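Local coordinates for protein histone-lysine N-methyltransferase, H3 lysine-9 specific SUVH6 (Arabidopsis thaliana, PDB 6A5K) that probably methylates histone H3 at the H3K9 site, drawing the methyl group from S-adenosylmethionine, and binds methylated DNA through its SRA domain, at residues 87-92 / 172-177; 329-334 / 346-351; 453-458 / 513-518; 459-464 / 490-495. The protein carries 1 engineered substitution. One frame throughout, in Å; residues are numbered along the deposited sequence.

In the fold
Contact 1 belongs to the SRA domain and stands apart from the other three. Its centre is about 37 Å from that of contact 2, across the middle of the chain, and its nearest atoms are about 11 Å from contact 4. Contact 4 touches both contact 2 and contact 3 in the methyltransferase part. Contact 2 sits beside the pre-SET zinc cluster and shares a sheet with contact 4 through strands 328-330 and 461-467. The centres of contacts 3 and 4 are about 11 Å apart, and Asn-454 ND2 meets Glu-491 OE2 at 2.8 Å. Contact 3 holds S-adenosylmethionine and the fourth zinc; the side chain of Tyr-494 in contact 4 is about 6 Å from the cofactor.

Contact 1 of 4, residues 87-92 / 172-177; sequences LGIHKP and RVIRGK
Arg-172 and Ile-174, on strand 171-176 of the SRA domain, face the loop residues Ile-89 and His-90. This loop follows a Schellman motif that ends helix 81-87, with Gly-88 at positive phi as its C-prime residue. The contact therefore joins a helix end to the mixed sheet of the domain.

The tight part is the grip of Arg-172 on one carbonyl. Its NH2 donates to Ile-89 O at 2.9 Å, and its NE donates to the same oxygen at 3.2 Å. The oxygen lies at the edge of the guanidinium, in its plane. NE arrives in the carbonyl plane on a lone pair, while NH2 stands 36° above that plane. A bend in the arginine chain at chi3 (-61°) turns this NE side to the loop. The remaining nitrogen, NH1, bonds to Ile-65 O and Gly-67 O, which helps fix the flat group. The ring of His-90 is held from the sheet by Ser-110 OG and from the loop by Ala-95 O.

The strand is more open further along. Arg-175 and Lys-177 are partly exposed and turn to Asp-193 and Glu-77 in salt bridges instead of to the loop.

Between these two parts the packing is apolar and lighter. The side chains of Ile-89 and Ile-174 cross at a slant, and Ile-89 CG2 meets Ile-174 CD1 at 3.8 Å. The same methyl, Ile-174 CD1, approaches His-90 CB at 4.4 Å.

Contact 2 of 4, residues 329-334 / 346-351; sequences IYECGP and VTQHGI. With ZN (zinc ion), chain B; ZN (zinc ion), chain C.
Glu-331 puts its carboxylate against Val-346 and the start of the 3-10 segment 347-349. Hydrogen bonds do almost all the work. Glu-331 OE1 accepts from Val-346 N at 3.1 Å, from above the carboxylate plane. Gln-348 NE2 reaches the anti lone pair of Glu-331 OE1 at 2.8 Å. The amide lies nearly coplanar with the carboxylate, 12° apart. Glu-331 OE2 takes Thr-347 N on its syn lone pair at 2.8 Å. Thr-347 OG1 donates to Glu-331 OE2 at 2.7 Å, 55° out of the plane. Its OG1 sits between the backbone N and the carbonyl carbon (chi1 67°), close to its own N-H.

Metal bonds come next along the chain. Cys-332 SG bridges two zinc ions at 2.4 Å each. It is one of nine cysteines that hold the three zinc ions of the pre-SET cluster.

Gln-348 ties the two groups together, since its NE2 also donates to Cys-332 O at 2.8 Å, in the carbonyl plane. Its OE1 is held by Arg-345 NH1. Were a leucine to stand at Glu-331, the N-H groups of Val-346 and Thr-347 and the Thr-347 hydroxyl would probably lose their buried acceptor, and Gln-348 NE2 would keep one, Cys-332 O.

Contact 3 of 4, residues 453-458 / 513-518; sequences INHSCS and KLCFCG. Engineered in segment 513-518: Leu-514 (natural residue Pro). With ZN (zinc ion), chain E; SAM (S-adenosylmethionine), chain F.
His-455 turns the edge of its ring to Cys-515, a ligand of the zinc ion. The side chain can be followed outward. His-455 CB lies 3.7 Å from N7 of S-adenosylmethionine. CG is anti to the backbone N (chi1 162°), which swings the ring along the adenine edge toward the metal. CD2 touches Cys-515 SG at 3.5 Å, with the sulfur near the ring plane. NE2 donates to Cys-457 SG at 3.4 Å. ND1, on the other side of the ring, pairs with Tyr-496 N. With a leucine in its place, the sulfur of Cys-457 would probably lose this N-H and Tyr-496 N its mate.

The zinc is bound by the SG atoms of Cys-457, Cys-515 and Cys-517, each at 2.4 Å, and by Cys-522. Cys-457 N also donates to Cys-517 SG, in a nearly straight bond of 169°. Ser-456 OG accepts from Ser-458 N in an ST turn, just beside Cys-517 CB.

Backbone groups read the adenine. His-455 N donates to its N7 at 3.0 Å, and His-455 O accepts from its N6. Phe-516 N donates to its N1 at 2.8 Å. Asn-454 OD1 takes the cofactor's amino group. This is the post-SET zinc site, in which the Asn-His-Ser-Cys motif meets the C-terminal cysteines and the two together line the edge of the adenine of the methyl donor.

Contact 4 of 4, residues 459-464 / 490-495; sequences PNLYAQ and QELCYD
Asn-460 lays its side-chain amide along the backbone from Glu-491 to Cys-493 and bonds like a strand neighbour. Side-chain hydrogen bonds come first. Asn-460 OD1 accepts from Cys-493 N at 2.9 Å. Its ND2 donates to Glu-491 O at 2.9 Å and to the side-chain oxygen Gln-490 OE1 at 3.0 Å. The last bond lies on a lone pair of the glutamine oxygen, and the two amide planes are only 20° apart. Asn-460 CG sits between the backbone N and the carbonyl carbon (chi1 49°), which folds the amide back to the second strand. Three bonds leave the buried amide little freedom to turn.

Backbone bonds follow. Leu-461 N donates to Cys-493 O at 2.9 Å. Asn-460 N adds a weak bond to the same oxygen. Strands 461-464 and 491-494 diverge from there at 47°. A water fills in further on: it donates to Leu-461 O at 2.7 Å and accepts from Asp-495 N at 3.0 Å.

Packing contacts complete the join. Pro-459 CB packs over Cys-493 O and Tyr-494 CA. Leu-461 CD1 meets Leu-492 CB at 3.8 Å, and both leucines also touch Ile-379. Leu-461 CB lies near Tyr-494 CB, while the ring of Tyr-494 leads away to Phe-480 and Tyr-496.

Strand 491-494 also pairs with strand 454-455, just upstream of Pro-459. The residues just after the Asn-His-Ser-Cys motif pack on the Glu-Leu-Cys-Tyr-Asp segment, and these two regions belong to the pseudoknot of SET domains.

Contact 1 of 4, residues 87-92 / 172-177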
# COMPACT_ATOMS: atom_id res chain seq x y z
N LEU A 87 -13.55 7.93 7.27
CA LEU A 87 -12.82 7.88 8.54
C LEU A 87 -13.16 9.02 9.49
O LEU A 87 -12.75 9.01 10.65
CB LEU A 87 -11.31 7.89 8.27
CG LEU A 87 -10.73 6.72 7.47
CD1 LEU A 87 -9.20 6.86 7.34
CD2 LEU A 87 -11.10 5.40 8.13
N GLY A 88 -13.90 10.01 9.00
CA GLY A 88 -14.23 11.18 9.79
C GLY A 88 -13.07 12.13 9.98
O GLY A 88 -13.05 12.93 10.92
N ILE A 89 -12.08 12.05 9.09
CA ILE A 89 -10.93 12.96 9.12
C ILE A 89 -11.33 14.34 8.62
O ILE A 89 -10.90 15.37 9.15
CB ILE A 89 -9.77 12.43 8.24
CG1 ILE A 89 -9.21 11.13 8.81
CG2 ILE A 89 -8.66 13.47 8.13
CD1 ILE A 89 -8.18 10.49 7.91
N HIS A 90 -12.13 14.34 7.56
CA HIS A 90 -12.54 15.55 6.85
C HIS A 90 -13.87 15.22 6.21
O HIS A 90 -13.95 14.33 5.37
CB HIS A 90 -11.49 15.94 5.81
CG HIS A 90 -11.76 17.25 5.13
ND1 HIS A 90 -11.44 18.47 5.70
CD2 HIS A 90 -12.28 17.54 3.91
CE1 HIS A 90 -11.76 19.44 4.87
NE2 HIS A 90 -12.28 18.91 3.78
N LYS A 91 -14.93 15.91 6.64
CA LYS A 91 -16.28 15.52 6.26
C LYS A 91 -16.74 16.01 4.88
O LYS A 91 -17.35 15.23 4.14
CB LYS A 91 -17.27 15.98 7.33
CG LYS A 91 -17.07 15.32 8.68
CD LYS A 91 -17.59 13.89 8.67
CE LYS A 91 -17.24 13.15 9.97
NZ LYS A 91 -17.64 13.94 11.17
N PRO A 92 -16.47 17.28 4.51
CA PRO A 92 -16.95 17.73 3.20
C PRO A 92 -16.37 16.92 2.04
O PRO A 92 -15.17 16.63 2.02
CB PRO A 92 -16.48 19.18 3.12
CG PRO A 92 -16.34 19.61 4.54
CD PRO A 92 -15.84 18.39 5.26
N ARG A 172 -6.17 19.84 11.46
CA ARG A 172 -5.56 18.77 10.68
C ARG A 172 -5.30 19.24 9.25
O ARG A 172 -6.19 19.78 8.60
CB ARG A 172 -6.43 17.51 10.66
CG ARG A 172 -6.49 16.77 11.98
CD ARG A 172 -7.32 15.47 11.88
NE ARG A 172 -8.70 15.74 11.49
CZ ARG A 172 -9.65 16.15 12.32
NH1 ARG A 172 -9.37 16.36 13.60
NH2 ARG A 172 -10.88 16.38 11.88
N VAL A 173 -4.09 19.04 8.76
CA VAL A 173 -3.80 19.39 7.38
C VAL A 173 -3.66 18.14 6.51
O VAL A 173 -2.83 17.27 6.78
CB VAL A 173 -2.52 20.25 7.28
CG1 VAL A 173 -2.05 20.35 5.83
CG2 VAL A 173 -2.78 21.63 7.86
N ILE A 174 -4.53 18.04 5.51
CA ILE A 174 -4.44 16.99 4.49
C ILE A 174 -3.90 17.65 3.23
O ILE A 174 -4.53 18.55 2.66
CB ILE A 174 -5.80 16.31 4.22
CG1 ILE A 174 -6.32 15.58 5.46
CG2 ILE A 174 -5.69 15.31 3.06
CD1 ILE A 174 -7.16 16.45 6.38
N ARG A 175 -2.72 17.22 2.80
CA ARG A 175 -2.07 17.82 1.65
C ARG A 175 -2.38 17.04 0.38
O ARG A 175 -2.18 15.82 0.33
CB ARG A 175 -0.56 17.90 1.88
CG ARG A 175 0.24 18.53 0.75
CD ARG A 175 1.72 18.66 1.13
NE ARG A 175 2.32 17.36 1.42
CZ ARG A 175 2.74 16.51 0.48
NH1 ARG A 175 2.61 16.82 -0.80
NH2 ARG A 175 3.28 15.35 0.83
N GLY A 176 -2.87 17.74 -0.63
CA GLY A 176 -3.05 17.14 -1.94
C GLY A 176 -1.72 17.11 -2.67
O GLY A 176 -1.03 18.13 -2.74
N LYS A 177 -1.35 15.95 -3.19
CA LYS A 177 -0.07 15.82 -3.90
C LYS A 177 -0.06 16.57 -5.22
O LYS A 177 0.99 17.03 -5.68
CB LYS A 177 0.27 14.36 -4.15
CG LYS A 177 0.68 13.58 -2.92
CD LYS A 177 1.40 12.30 -3.34
CE LYS A 177 1.34 11.25 -2.26
NZ LYS A 177 1.59 9.89 -2.81

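Contact 2 of 4, residues 329-334 / 346-351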
# COMPACT_ATOMS: atom_id res chain seq x y z
N ILE A 329 -3.34 -17.21 -8.54
CA ILE A 329 -3.58 -16.43 -9.75
C ILE A 329 -2.81 -17.04 -10.91
O ILE A 329 -1.66 -17.43 -10.76
CB ILE A 329 -3.17 -14.97 -9.56
CG1 ILE A 329 -4.15 -14.28 -8.60
CG2 ILE A 329 -3.12 -14.22 -10.89
CD1 ILE A 329 -3.73 -12.90 -8.24
N TYR A 330 -3.48 -17.15 -12.06
CA TYR A 330 -2.84 -17.64 -13.27
C TYR A 330 -2.61 -16.50 -14.25
O TYR A 330 -3.56 -15.88 -14.73
CB TYR A 330 -3.68 -18.74 -13.94
CG TYR A 330 -3.93 -19.93 -13.05
CD1 TYR A 330 -4.94 -19.92 -12.10
CD2 TYR A 330 -3.15 -21.07 -13.16
CE1 TYR A 330 -5.17 -21.00 -11.28
CE2 TYR A 330 -3.37 -22.16 -12.34
CZ TYR A 330 -4.38 -22.12 -11.41
OH TYR A 330 -4.61 -23.20 -10.59
N GLU A 331 -1.35 -16.20 -14.53
CA GLU A 331 -1.03 -15.20 -15.54
C GLU A 331 -0.80 -15.88 -16.88
O GLU A 331 -0.55 -17.08 -16.93
CB GLU A 331 0.20 -14.39 -15.13
CG GLU A 331 -0.02 -13.54 -13.89
CD GLU A 331 1.08 -12.52 -13.67
OE1 GLU A 331 1.93 -12.35 -14.57
OE2 GLU A 331 1.09 -11.88 -12.60
N CYS A 332 -0.90 -15.12 -17.96
CA CYS A 332 -0.59 -15.66 -19.27
C CYS A 332 0.90 -15.97 -19.35
O CYS A 332 1.72 -15.32 -18.69
CB CYS A 332 -1.02 -14.69 -20.37
SG CYS A 332 -2.80 -14.69 -20.58
N GLY A 333 1.24 -16.98 -20.14
CA GLY A 333 2.60 -17.49 -20.19
C GLY A 333 3.33 -17.16 -21.48
O GLY A 333 2.84 -16.39 -22.30
N PRO A 334 4.52 -17.75 -21.65
CA PRO A 334 5.41 -17.50 -22.80
C PRO A 334 4.78 -17.81 -24.15
O PRO A 334 5.12 -17.16 -25.13
CB PRO A 334 6.59 -18.45 -22.53
CG PRO A 334 6.55 -18.71 -21.07
CD PRO A 334 5.10 -18.70 -20.69
N VAL A 346 1.37 -9.40 -15.22
CA VAL A 346 1.73 -8.39 -14.24
C VAL A 346 3.02 -8.75 -13.50
O VAL A 346 4.06 -8.14 -13.74
CB VAL A 346 0.58 -8.17 -13.22
CG1 VAL A 346 0.99 -7.14 -12.17
CG2 VAL A 346 -0.69 -7.73 -13.92
N THR A 347 2.95 -9.74 -12.61
CA THR A 347 4.10 -10.07 -11.77
C THR A 347 5.27 -10.63 -12.59
O THR A 347 6.43 -10.56 -12.17
CB THR A 347 3.74 -11.08 -10.64
OG1 THR A 347 3.40 -12.36 -11.20
CG2 THR A 347 2.58 -10.57 -9.83
N GLN A 348 4.97 -11.19 -13.76
CA GLN A 348 6.03 -11.78 -14.58
C GLN A 348 6.98 -10.71 -15.12
O GLN A 348 8.09 -11.03 -15.55
CB GLN A 348 5.43 -12.60 -15.73
CG GLN A 348 4.61 -11.79 -16.71
CD GLN A 348 3.80 -12.67 -17.65
OE1 GLN A 348 4.11 -12.77 -18.83
NE2 GLN A 348 2.76 -13.31 -17.12
N HIS A 349 6.55 -9.46 -15.09
CA HIS A 349 7.36 -8.36 -15.60
C HIS A 349 8.39 -7.86 -14.58
O HIS A 349 9.19 -6.97 -14.88
CB HIS A 349 6.46 -7.21 -16.04
CG HIS A 349 5.67 -7.50 -17.28
ND1 HIS A 349 6.19 -8.23 -18.33
CD2 HIS A 349 4.41 -7.18 -17.63
CE1 HIS A 349 5.27 -8.34 -19.28
NE2 HIS A 349 4.18 -7.71 -18.88
N GLY A 350 8.38 -8.43 -13.39
CA GLY A 350 9.38 -8.13 -12.38
C GLY A 350 9.19 -6.81 -11.65
O GLY A 350 8.15 -6.17 -11.75
N ILE A 351 10.22 -6.42 -10.90
CA ILE A 351 10.15 -5.24 -10.03
C ILE A 351 10.01 -3.95 -10.83
O ILE A 351 10.74 -3.73 -11.80
CB ILE A 351 11.41 -5.16 -9.14
CG1 ILE A 351 11.51 -6.42 -8.27
CG2 ILE A 351 11.37 -3.91 -8.27
CD1 ILE A 351 12.80 -6.51 -7.48
ZN ZN B . -3.06 -16.75 -21.79
ZN ZN C . -3.21 -12.89 -22.12

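Contact 3 of 4, residues 453-458 / 513-518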
# COMPACT_ATOMS: atom_id res chain seq x y z
N ILE A 453 12.58 -8.82 3.69
CA ILE A 453 11.29 -8.31 4.18
C ILE A 453 10.96 -8.92 5.55
O ILE A 453 10.91 -10.15 5.70
CB ILE A 453 10.14 -8.60 3.19
CG1 ILE A 453 10.45 -8.00 1.82
CG2 ILE A 453 8.81 -8.06 3.73
CD1 ILE A 453 9.48 -8.44 0.73
N ASN A 454 10.76 -8.06 6.54
CA ASN A 454 10.51 -8.51 7.91
C ASN A 454 9.06 -8.91 8.17
O ASN A 454 8.19 -8.66 7.35
CB ASN A 454 10.94 -7.41 8.90
CG ASN A 454 12.45 -7.33 9.06
OD1 ASN A 454 13.14 -8.34 9.00
ND2 ASN A 454 12.97 -6.12 9.24
N HIS A 455 8.82 -9.53 9.31
CA HIS A 455 7.47 -9.89 9.71
C HIS A 455 6.76 -8.74 10.43
O HIS A 455 7.39 -7.99 11.19
CB HIS A 455 7.47 -11.11 10.63
CG HIS A 455 6.20 -11.26 11.42
ND1 HIS A 455 5.09 -11.89 10.90
CD2 HIS A 455 5.85 -10.82 12.65
CE1 HIS A 455 4.11 -11.86 11.80
NE2 HIS A 455 4.55 -11.21 12.86
N SER A 456 5.46 -8.62 10.21
CA SER A 456 4.63 -7.77 11.07
C SER A 456 3.29 -8.42 11.38
O SER A 456 2.71 -9.13 10.54
CB SER A 456 4.40 -6.40 10.42
OG SER A 456 3.58 -5.59 11.25
N CYS A 457 2.80 -8.18 12.59
CA CYS A 457 1.48 -8.66 12.98
C CYS A 457 0.39 -7.75 12.42
O CYS A 457 -0.79 -8.08 12.45
CB CYS A 457 1.37 -8.74 14.50
SG CYS A 457 2.56 -9.87 15.24
N SER A 458 0.80 -6.59 11.91
CA SER A 458 -0.11 -5.72 11.17
C SER A 458 0.55 -5.32 9.85
O SER A 458 0.88 -4.15 9.64
CB SER A 458 -0.48 -4.48 11.99
OG SER A 458 -1.52 -3.77 11.34
N LYS A 513 11.31 -16.83 20.13
CA LYS A 513 11.82 -15.52 19.73
C LYS A 513 10.69 -14.51 19.79
O LYS A 513 9.60 -14.75 19.29
CB LYS A 513 12.43 -15.57 18.33
CG LYS A 513 12.91 -14.21 17.84
CD LYS A 513 13.85 -14.34 16.67
CE LYS A 513 14.31 -12.97 16.19
NZ LYS A 513 15.13 -12.27 17.22
N LEU A 514 10.96 -13.38 20.44
CA LEU A 514 9.96 -12.33 20.58
C LEU A 514 9.73 -11.61 19.25
O LEU A 514 10.66 -11.46 18.45
CB LEU A 514 10.39 -11.33 21.65
CG LEU A 514 10.49 -11.84 23.09
CD1 LEU A 514 11.16 -10.80 24.00
CD2 LEU A 514 9.12 -12.21 23.62
N CYS A 515 8.50 -11.17 19.02
CA CYS A 515 8.20 -10.33 17.87
C CYS A 515 8.43 -8.87 18.23
O CYS A 515 7.92 -8.39 19.24
CB CYS A 515 6.76 -10.53 17.38
SG CYS A 515 6.36 -9.54 15.92
N PHE A 516 9.20 -8.17 17.41
CA PHE A 516 9.51 -6.76 17.62
C PHE A 516 8.84 -5.86 16.57
O PHE A 516 9.35 -4.78 16.26
CB PHE A 516 11.02 -6.53 17.60
CG PHE A 516 11.74 -7.10 18.79
CD1 PHE A 516 11.07 -7.36 19.97
CD2 PHE A 516 13.10 -7.37 18.73
CE1 PHE A 516 11.73 -7.87 21.08
CE2 PHE A 516 13.78 -7.88 19.83
CZ PHE A 516 13.09 -8.13 21.01
N CYS A 517 7.71 -6.30 16.01
CA CYS A 517 7.08 -5.55 14.93
C CYS A 517 6.54 -4.20 15.42
O CYS A 517 6.42 -3.26 14.64
CB CYS A 517 5.95 -6.36 14.27
SG CYS A 517 4.35 -6.43 15.16
N GLY A 518 6.20 -4.13 16.71
CA GLY A 518 5.76 -2.88 17.32
C GLY A 518 4.30 -2.51 17.12
O GLY A 518 3.85 -1.43 17.53
ZN ZN E . 4.27 -8.51 16.28
N SAM F . 15.97 -8.76 9.32
CA SAM F . 16.57 -9.76 8.40
C SAM F . 18.03 -9.46 8.05
O SAM F . 18.62 -10.14 7.19
OXT SAM F . 18.65 -8.55 8.61
CB SAM F . 15.74 -9.87 7.12
CG SAM F . 14.50 -10.72 7.34
SD SAM F . 15.03 -12.42 7.64
CE SAM F . 14.09 -13.22 6.34
C5' SAM F . 14.06 -12.98 9.04
C4' SAM F . 14.73 -12.61 10.35
O4' SAM F . 14.55 -11.22 10.60
C3' SAM F . 14.11 -13.34 11.52
O3' SAM F . 14.75 -14.57 11.75
C2' SAM F . 14.35 -12.37 12.64
O2' SAM F . 15.68 -12.51 13.06
C1' SAM F . 14.23 -11.02 11.96
N9 SAM F . 12.85 -10.52 12.07
C8 SAM F . 11.95 -10.31 11.05
N7 SAM F . 10.79 -9.85 11.58
C5 SAM F . 10.93 -9.78 12.93
C6 SAM F . 10.07 -9.39 13.95
N6 SAM F . 8.83 -8.97 13.69
N1 SAM F . 10.50 -9.45 15.25
C2 SAM F . 11.79 -9.87 15.54
N3 SAM F . 12.64 -10.25 14.53
C4 SAM F . 12.22 -10.20 13.24

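Contact 4 of 4, residues 459-464 / 490-495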
# COMPACT_ATOMS: atom_id res chain seq x y z
N PRO A 459 0.72 -6.29 8.94
CA PRO A 459 1.53 -6.12 7.73
C PRO A 459 0.88 -5.25 6.65
O PRO A 459 -0.34 -5.13 6.62
CB PRO A 459 1.67 -7.56 7.22
CG PRO A 459 0.37 -8.20 7.63
CD PRO A 459 0.06 -7.61 8.98
N ASN A 460 1.69 -4.66 5.77
CA ASN A 460 1.16 -3.91 4.64
C ASN A 460 1.30 -4.68 3.32
O ASN A 460 0.86 -4.21 2.27
CB ASN A 460 1.81 -2.52 4.53
CG ASN A 460 3.33 -2.56 4.61
OD1 ASN A 460 3.94 -3.60 4.40
ND2 ASN A 460 3.95 -1.40 4.88
N LEU A 461 1.91 -5.86 3.39
CA LEU A 461 2.02 -6.75 2.23
C LEU A 461 1.40 -8.10 2.51
O LEU A 461 1.26 -8.51 3.66
CB LEU A 461 3.49 -6.98 1.82
CG LEU A 461 4.45 -5.83 1.50
CD1 LEU A 461 5.75 -6.39 0.91
CD2 LEU A 461 3.82 -4.80 0.56
N TYR A 462 1.03 -8.82 1.45
CA TYR A 462 0.72 -10.23 1.60
C TYR A 462 1.33 -11.03 0.46
O TYR A 462 1.61 -10.48 -0.62
CB TYR A 462 -0.80 -10.49 1.66
CG TYR A 462 -1.58 -10.00 0.45
CD1 TYR A 462 -2.12 -8.73 0.43
CD2 TYR A 462 -1.79 -10.84 -0.66
CE1 TYR A 462 -2.84 -8.28 -0.66
CE2 TYR A 462 -2.51 -10.38 -1.75
CZ TYR A 462 -3.04 -9.10 -1.75
OH TYR A 462 -3.78 -8.63 -2.82
N ALA A 463 1.50 -12.32 0.72
CA ALA A 463 2.02 -13.26 -0.28
C ALA A 463 0.89 -13.81 -1.13
O ALA A 463 -0.19 -14.11 -0.64
CB ALA A 463 2.79 -14.40 0.40
N GLN A 464 1.16 -13.92 -2.43
CA GLN A 464 0.18 -14.35 -3.41
C GLN A 464 0.83 -15.36 -4.34
O GLN A 464 1.84 -15.06 -4.99
CB GLN A 464 -0.35 -13.16 -4.20
CG GLN A 464 -1.30 -13.51 -5.33
CD GLN A 464 -2.54 -14.22 -4.82
OE1 GLN A 464 -3.30 -13.67 -4.02
NE2 GLN A 464 -2.76 -15.46 -5.28
N GLN A 490 7.96 3.78 4.29
CA GLN A 490 7.40 2.94 5.34
C GLN A 490 7.91 1.52 5.16
O GLN A 490 7.95 1.01 4.03
CB GLN A 490 5.86 2.95 5.30
CG GLN A 490 5.21 2.04 6.34
CD GLN A 490 3.69 2.14 6.37
OE1 GLN A 490 2.99 1.27 5.84
NE2 GLN A 490 3.18 3.18 7.02
N GLU A 491 8.32 0.87 6.25
CA GLU A 491 8.85 -0.49 6.12
C GLU A 491 7.78 -1.43 5.55
O GLU A 491 6.62 -1.41 5.98
CB GLU A 491 9.36 -1.01 7.46
CG GLU A 491 10.05 -2.37 7.34
CD GLU A 491 10.70 -2.84 8.63
OE1 GLU A 491 10.61 -2.13 9.66
OE2 GLU A 491 11.31 -3.93 8.62
N LEU A 492 8.19 -2.24 4.57
CA LEU A 492 7.33 -3.27 4.00
C LEU A 492 7.46 -4.57 4.79
O LEU A 492 8.57 -5.01 5.07
CB LEU A 492 7.70 -3.51 2.53
CG LEU A 492 7.82 -2.27 1.65
CD1 LEU A 492 8.24 -2.68 0.24
CD2 LEU A 492 6.50 -1.53 1.62
N CYS A 493 6.32 -5.17 5.14
CA CYS A 493 6.28 -6.40 5.93
C CYS A 493 5.10 -7.27 5.53
O CYS A 493 4.09 -6.76 5.06
CB CYS A 493 6.16 -6.10 7.43
SG CYS A 493 7.50 -5.09 8.13
N TYR A 494 5.22 -8.57 5.76
CA TYR A 494 4.10 -9.50 5.63
C TYR A 494 4.09 -10.44 6.83
O TYR A 494 5.00 -10.43 7.65
CB TYR A 494 4.18 -10.30 4.32
CG TYR A 494 5.37 -11.22 4.25
CD1 TYR A 494 6.61 -10.74 3.87
CD2 TYR A 494 5.26 -12.57 4.58
CE1 TYR A 494 7.72 -11.57 3.81
CE2 TYR A 494 6.38 -13.41 4.53
CZ TYR A 494 7.60 -12.90 4.14
OH TYR A 494 8.72 -13.70 4.07
N ASP A 495 3.04 -11.25 6.91
CA ASP A 495 2.87 -12.19 8.01
C ASP A 495 3.67 -13.49 7.77
O ASP A 495 3.33 -14.28 6.89
CB ASP A 495 1.38 -12.50 8.18
CG ASP A 495 1.10 -13.54 9.26
OD1 ASP A 495 1.92 -13.68 10.19
OD2 ASP A 495 0.06 -14.21 9.16
O HOH W 1 0.74 -10.76 5.06